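Local coordinates for uncharacterized protein (Bacteroides eggerthii, PDB 4FTD) that is of unknown function but, with its six-bladed beta-propeller and immunoglobulin-like domain, may take part in carbohydrate metabolism, at residues 238-251 / 261-273. Sequence-based numbering, arbitrary orientation.
Sequences IPGAGNRHGDNASY and IFFGDNAATEFLK
A single carboxylate oxygen, OE2 of Glu270, accepts two hydrogen bonds from the facing loop, one from a side chain and one from the backbone. His245 NE2 gives a short bond of 2.5 Å to Glu270 OE2 on its syn side, nearly in the imidazole plane, while Gly242 N meets the anti side almost straight (175°). The Glu270 chain is bent about CB-CG (chi2 84°), which sets its carboxylate against His245 and Gly242. Leu272 CD1 lies over one face of the imidazole, a CH-pi contact 3.7 Å from the centroid of the His245 ring, so the in-plane hydrogen bond and the CH-pi packing together hold the ring's rotation. With an alanine here in place of Glu270, His245 NE2 and Gly242 N would probably be left without their shared acceptor, and the ring would be freer to turn.

A second polar cluster uses Asp247, gripped side-on by Arg244 through NE and NH2. Asn266 ND2 approaches Asp247 OD2 from above the carboxylate plane at 2.9 Å, and Asn266 N bonds to Arg244 O. Asn248 OD1 takes the N-H of Gly264, a backbone donor, with 2.8 Å between Asn248 OD1 and Gly264 N, while Asn248 ND2 bonds to Met298 O. Regular pairing begins at Ser250, bonded both ways to Phe262, and Ile261 CG2 sits over the centre of the Tyr251 ring.

The loop thus leads into strand 250-253, an edge strand of a four-stranded antiparallel blade of the propeller, paired with strand 259-264. Phe263 meets Phe215 edge-to-face on one neighbouring blade, and Phe262 meets Tyr311 likewise on another.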
loop_
_atom_site.group_PDB
_atom_site.type_symbol
_atom_site.label_atom_id
_atom_site.label_comp_id
_atom_site.label_asym_id
_atom_site.label_seq_id
_atom_site.Cartn_x
_atom_site.Cartn_y
_atom_site.Cartn_z
ATOM N N ILE A 238 -4.555 28.144 23.054
ATOM C CA ILE A 238 -3.353 27.308 22.853
ATOM C C ILE A 238 -2.141 28.222 22.597
ATOM O O ILE A 238 -2.011 28.763 21.514
ATOM C CB ILE A 238 -3.509 26.286 21.711
ATOM C CG1 ILE A 238 -4.734 25.375 21.959
ATOM C CG2 ILE A 238 -2.235 25.445 21.575
ATOM C CD1 ILE A 238 -5.113 24.514 20.767
ATOM N N PRO A 239 -1.239 28.395 23.586
ATOM C CA PRO A 239 -0.067 29.251 23.281
ATOM C C PRO A 239 0.741 28.739 22.074
ATOM O O PRO A 239 1.016 27.556 21.994
ATOM C CB PRO A 239 0.785 29.155 24.566
ATOM C CG PRO A 239 -0.211 28.820 25.634
ATOM C CD PRO A 239 -1.181 27.876 24.960
ATOM N N GLY A 240 1.079 29.624 21.140
ATOM C CA GLY A 240 1.869 29.261 19.948
ATOM C C GLY A 240 1.067 28.750 18.751
ATOM O O GLY A 240 1.616 28.550 17.663
ATOM N N ALA A 241 -0.236 28.521 18.907
ATOM C CA ALA A 241 -1.007 27.999 17.784
ATOM C C ALA A 241 -1.143 29.079 16.731
ATOM O O ALA A 241 -1.138 30.245 17.058
ATOM C CB ALA A 241 -2.400 27.506 18.218
ATOM N N GLY A 242 -1.297 28.672 15.473
ATOM C CA GLY A 242 -1.579 29.591 14.384
ATOM C C GLY A 242 -3.055 29.920 14.238
ATOM O O GLY A 242 -3.903 29.639 15.119
ATOM N N ASN A 243 -3.379 30.491 13.095
ATOM C CA ASN A 243 -4.701 31.057 12.849
ATOM C C ASN A 243 -5.770 30.092 12.465
ATOM O O ASN A 243 -6.866 30.111 13.041
ATOM C CB ASN A 243 -4.622 32.165 11.786
ATOM C CG ASN A 243 -3.960 33.399 12.328
ATOM O OD1 ASN A 243 -4.275 33.825 13.434
ATOM N ND2 ASN A 243 -3.015 33.965 11.578
ATOM N N ARG A 244 -5.460 29.272 11.471
ATOM C CA ARG A 244 -6.462 28.410 10.859
ATOM C C ARG A 244 -6.056 26.937 10.891
ATOM O O ARG A 244 -4.965 26.607 10.425
ATOM C CB ARG A 244 -6.714 28.914 9.444
ATOM C CG ARG A 244 -7.456 27.930 8.545
ATOM C CD ARG A 244 -7.908 28.642 7.267
ATOM N NE ARG A 244 -8.189 27.681 6.208
ATOM C CZ ARG A 244 -9.042 27.891 5.194
ATOM N NH1 ARG A 244 -9.688 29.046 5.056
ATOM N NH2 ARG A 244 -9.200 26.972 4.283
ATOM N N HIS A 245 -6.939 26.060 11.415
ATOM C CA HIS A 245 -6.695 24.593 11.517
ATOM C C HIS A 245 -7.827 23.795 10.950
ATOM O O HIS A 245 -8.967 24.247 10.959
ATOM C CB HIS A 245 -6.527 24.214 12.963
ATOM C CG HIS A 245 -5.379 24.912 13.601
ATOM N ND1 HIS A 245 -5.504 26.161 14.189
ATOM C CD2 HIS A 245 -4.076 24.549 13.716
ATOM C CE1 HIS A 245 -4.319 26.515 14.658
ATOM N NE2 HIS A 245 -3.436 25.565 14.374
ATOM N N GLY A 246 -7.509 22.616 10.441
ATOM C CA GLY A 246 -8.523 21.734 9.874
ATOM C C GLY A 246 -8.449 21.565 8.387
ATOM O O GLY A 246 -9.260 20.848 7.825
ATOM N N ASP A 247 -7.517 22.240 7.711
ATOM C CA ASP A 247 -7.365 22.001 6.286
ATOM C C ASP A 247 -6.885 20.582 5.969
ATOM O O ASP A 247 -7.191 20.082 4.932
ATOM C CB ASP A 247 -6.330 22.962 5.683
ATOM C CG ASP A 247 -6.911 24.353 5.476
ATOM O OD1 ASP A 247 -7.864 24.451 4.661
ATOM O OD2 ASP A 247 -6.410 25.320 6.073
ATOM N N ASN A 248 -6.077 20.030 6.875
ATOM C CA ASN A 248 -5.469 18.707 6.786
ATOM C C ASN A 248 -5.672 18.043 8.143
ATOM O O ASN A 248 -5.982 18.715 9.106
ATOM C CB ASN A 248 -3.977 18.755 6.398
ATOM C CG ASN A 248 -3.128 19.541 7.372
ATOM O OD1 ASN A 248 -2.885 19.075 8.506
ATOM N ND2 ASN A 248 -2.645 20.733 6.945
ATOM N N ALA A 249 -5.614 16.724 8.169
ATOM C CA ALA A 249 -5.660 15.972 9.399
ATOM C C ALA A 249 -4.976 14.641 9.205
ATOM O O ALA A 249 -5.109 14.012 8.149
ATOM C CB ALA A 249 -7.071 15.774 9.865
ATOM N N SER A 250 -4.188 14.246 10.196
ATOM C CA SER A 250 -3.618 12.865 10.212
ATOM C C SER A 250 -4.053 12.164 11.496
ATOM O O SER A 250 -3.562 12.448 12.578
ATOM C CB SER A 250 -2.124 12.888 10.047
ATOM O OG SER A 250 -1.711 13.757 9.023
ATOM N N TYR A 251 -5.109 11.359 11.367
ATOM C CA TYR A 251 -5.647 10.602 12.469
ATOM C C TYR A 251 -4.814 9.330 12.639
ATOM O O TYR A 251 -4.771 8.504 11.736
ATOM C CB TYR A 251 -7.099 10.254 12.177
ATOM C CG TYR A 251 -8.066 11.415 12.131
ATOM C CD1 TYR A 251 -8.239 12.221 10.953
ATOM C CD2 TYR A 251 -8.908 11.664 13.237
ATOM C CE1 TYR A 251 -9.182 13.278 10.970
ATOM C CE2 TYR A 251 -9.838 12.704 13.237
ATOM C CZ TYR A 251 -10.009 13.487 12.129
ATOM O OH TYR A 251 -10.978 14.501 12.209
ATOM N N ILE A 261 -4.007 12.946 16.849
ATOM C CA ILE A 261 -4.429 13.521 15.604
ATOM C C ILE A 261 -3.507 14.761 15.378
ATOM O O ILE A 261 -3.372 15.646 16.242
ATOM C CB ILE A 261 -5.887 13.926 15.613
ATOM C CG1 ILE A 261 -6.764 12.778 16.141
ATOM C CG2 ILE A 261 -6.297 14.357 14.169
ATOM C CD1 ILE A 261 -8.145 13.168 16.655
ATOM N N PHE A 262 -2.905 14.838 14.207
ATOM C CA PHE A 262 -2.059 15.965 13.849
ATOM C C PHE A 262 -2.834 16.882 12.900
ATOM O O PHE A 262 -3.296 16.420 11.850
ATOM C CB PHE A 262 -0.802 15.491 13.147
ATOM C CG PHE A 262 0.149 14.702 14.033
ATOM C CD1 PHE A 262 0.060 13.317 14.118
ATOM C CD2 PHE A 262 1.176 15.342 14.699
ATOM C CE1 PHE A 262 0.958 12.602 14.877
ATOM C CE2 PHE A 262 2.040 14.628 15.513
ATOM C CZ PHE A 262 1.926 13.251 15.584
ATOM N N PHE A 263 -2.853 18.174 13.220
ATOM C CA PHE A 263 -3.561 19.168 12.417
ATOM C C PHE A 263 -2.613 20.298 12.082
ATOM O O PHE A 263 -2.247 21.090 12.961
ATOM C CB PHE A 263 -4.727 19.742 13.166
ATOM C CG PHE A 263 -5.843 18.781 13.488
ATOM C CD1 PHE A 263 -6.736 18.353 12.528
ATOM C CD2 PHE A 263 -6.041 18.386 14.801
ATOM C CE1 PHE A 263 -7.834 17.573 12.883
ATOM C CE2 PHE A 263 -7.109 17.643 15.172
ATOM C CZ PHE A 263 -8.020 17.236 14.227
ATOM N N GLY A 264 -2.198 20.393 10.833
ATOM C CA GLY A 264 -1.290 21.510 10.445
ATOM C C GLY A 264 -2.042 22.806 10.192
ATOM O O GLY A 264 -3.110 22.785 9.614
ATOM N N ASP A 265 -1.482 23.938 10.575
ATOM C CA ASP A 265 -2.148 25.219 10.314
ATOM C C ASP A 265 -2.045 25.537 8.825
ATOM O O ASP A 265 -1.161 25.001 8.109
ATOM C CB ASP A 265 -1.693 26.372 11.226
ATOM C CG ASP A 265 -0.278 26.867 10.975
ATOM O OD1 ASP A 265 0.578 26.082 10.583
ATOM O OD2 ASP A 265 0.006 28.059 11.255
ATOM N N ASN A 266 -2.950 26.406 8.368
ATOM C CA ASN A 266 -3.005 26.757 6.963
ATOM C C ASN A 266 -1.670 27.386 6.516
ATOM O O ASN A 266 -1.170 27.040 5.448
ATOM C CB ASN A 266 -4.169 27.689 6.676
ATOM C CG ASN A 266 -4.252 28.041 5.218
ATOM O OD1 ASN A 266 -3.660 29.001 4.785
ATOM N ND2 ASN A 266 -4.958 27.246 4.461
ATOM N N ALA A 267 -1.073 28.211 7.369
ATOM C CA ALA A 267 0.199 28.905 7.047
ATOM C C ALA A 267 1.429 27.974 7.110
ATOM O O ALA A 267 2.514 28.373 6.775
ATOM C CB ALA A 267 0.374 30.156 7.936
ATOM N N ALA A 268 1.261 26.744 7.581
ATOM C CA ALA A 268 2.358 25.756 7.704
ATOM C C ALA A 268 3.451 26.250 8.671
ATOM O O ALA A 268 4.648 26.157 8.381
ATOM C CB ALA A 268 2.947 25.404 6.324
ATOM N N THR A 269 3.030 26.835 9.791
ATOM C CA THR A 269 3.956 27.216 10.873
ATOM C C THR A 269 4.031 26.118 11.932
ATOM O O THR A 269 5.025 26.015 12.638
ATOM C CB THR A 269 3.590 28.532 11.576
ATOM O OG1 THR A 269 2.319 28.379 12.213
ATOM C CG2 THR A 269 3.584 29.738 10.581
ATOM N N GLU A 270 2.983 25.316 12.078
ATOM C CA GLU A 270 2.967 24.305 13.122
ATOM C C GLU A 270 1.977 23.216 12.853
ATOM O O GLU A 270 1.207 23.291 11.912
ATOM C CB GLU A 270 2.626 24.986 14.488
ATOM C CG GLU A 270 1.431 25.987 14.523
ATOM C CD GLU A 270 0.040 25.360 14.708
ATOM O OE1 GLU A 270 -0.061 24.122 14.768
ATOM O OE2 GLU A 270 -0.986 26.102 14.809
ATOM N N PHE A 271 2.014 22.214 13.725
ATOM C CA PHE A 271 0.988 21.209 13.885
ATOM C C PHE A 271 0.491 21.269 15.316
ATOM O O PHE A 271 1.265 21.456 16.231
ATOM C CB PHE A 271 1.553 19.809 13.678
ATOM C CG PHE A 271 1.754 19.426 12.251
ATOM C CD1 PHE A 271 2.975 19.588 11.651
ATOM C CD2 PHE A 271 0.726 18.882 11.519
ATOM C CE1 PHE A 271 3.164 19.233 10.344
ATOM C CE2 PHE A 271 0.909 18.522 10.212
ATOM C CZ PHE A 271 2.133 18.692 9.622
ATOM N N LEU A 272 -0.805 21.095 15.492
ATOM C CA LEU A 272 -1.420 20.775 16.778
ATOM C C LEU A 272 -1.406 19.261 16.842
ATOM O O LEU A 272 -1.914 18.617 15.957
ATOM C CB LEU A 272 -2.872 21.264 16.850
ATOM C CG LEU A 272 -3.015 22.793 16.726
ATOM C CD1 LEU A 272 -4.474 23.208 16.932
ATOM C CD2 LEU A 272 -2.072 23.554 17.678
ATOM N N LYS A 273 -0.741 18.707 17.848
ATOM C CA LYS A 273 -0.746 17.270 18.148
ATOM C C LYS A 273 -1.798 17.038 19.248
ATOM O O LYS A 273 -1.573 17.363 20.399
ATOM C CB LYS A 273 0.639 16.791 18.626
ATOM C CG LYS A 273 0.644 15.310 18.937
ATOM C CD LYS A 273 2.023 14.710 19.101
ATOM C CE LYS A 273 2.602 15.003 20.470
ATOM N NZ LYS A 273 3.548 13.929 20.831
HETATM O O HOH W 1 2.196 29.879 14.821
HETATM O O HOH W 2 -1.069 30.559 11.184
HETATM O O HOH W 3 -2.951 29.550 9.549
HETATM O O HOH W 4 -5.205 21.227 9.896
HETATM O O HOH W 5 -5.459 24.120 8.493
HETATM O O HOH W 6 -0.139 22.654 7.456
#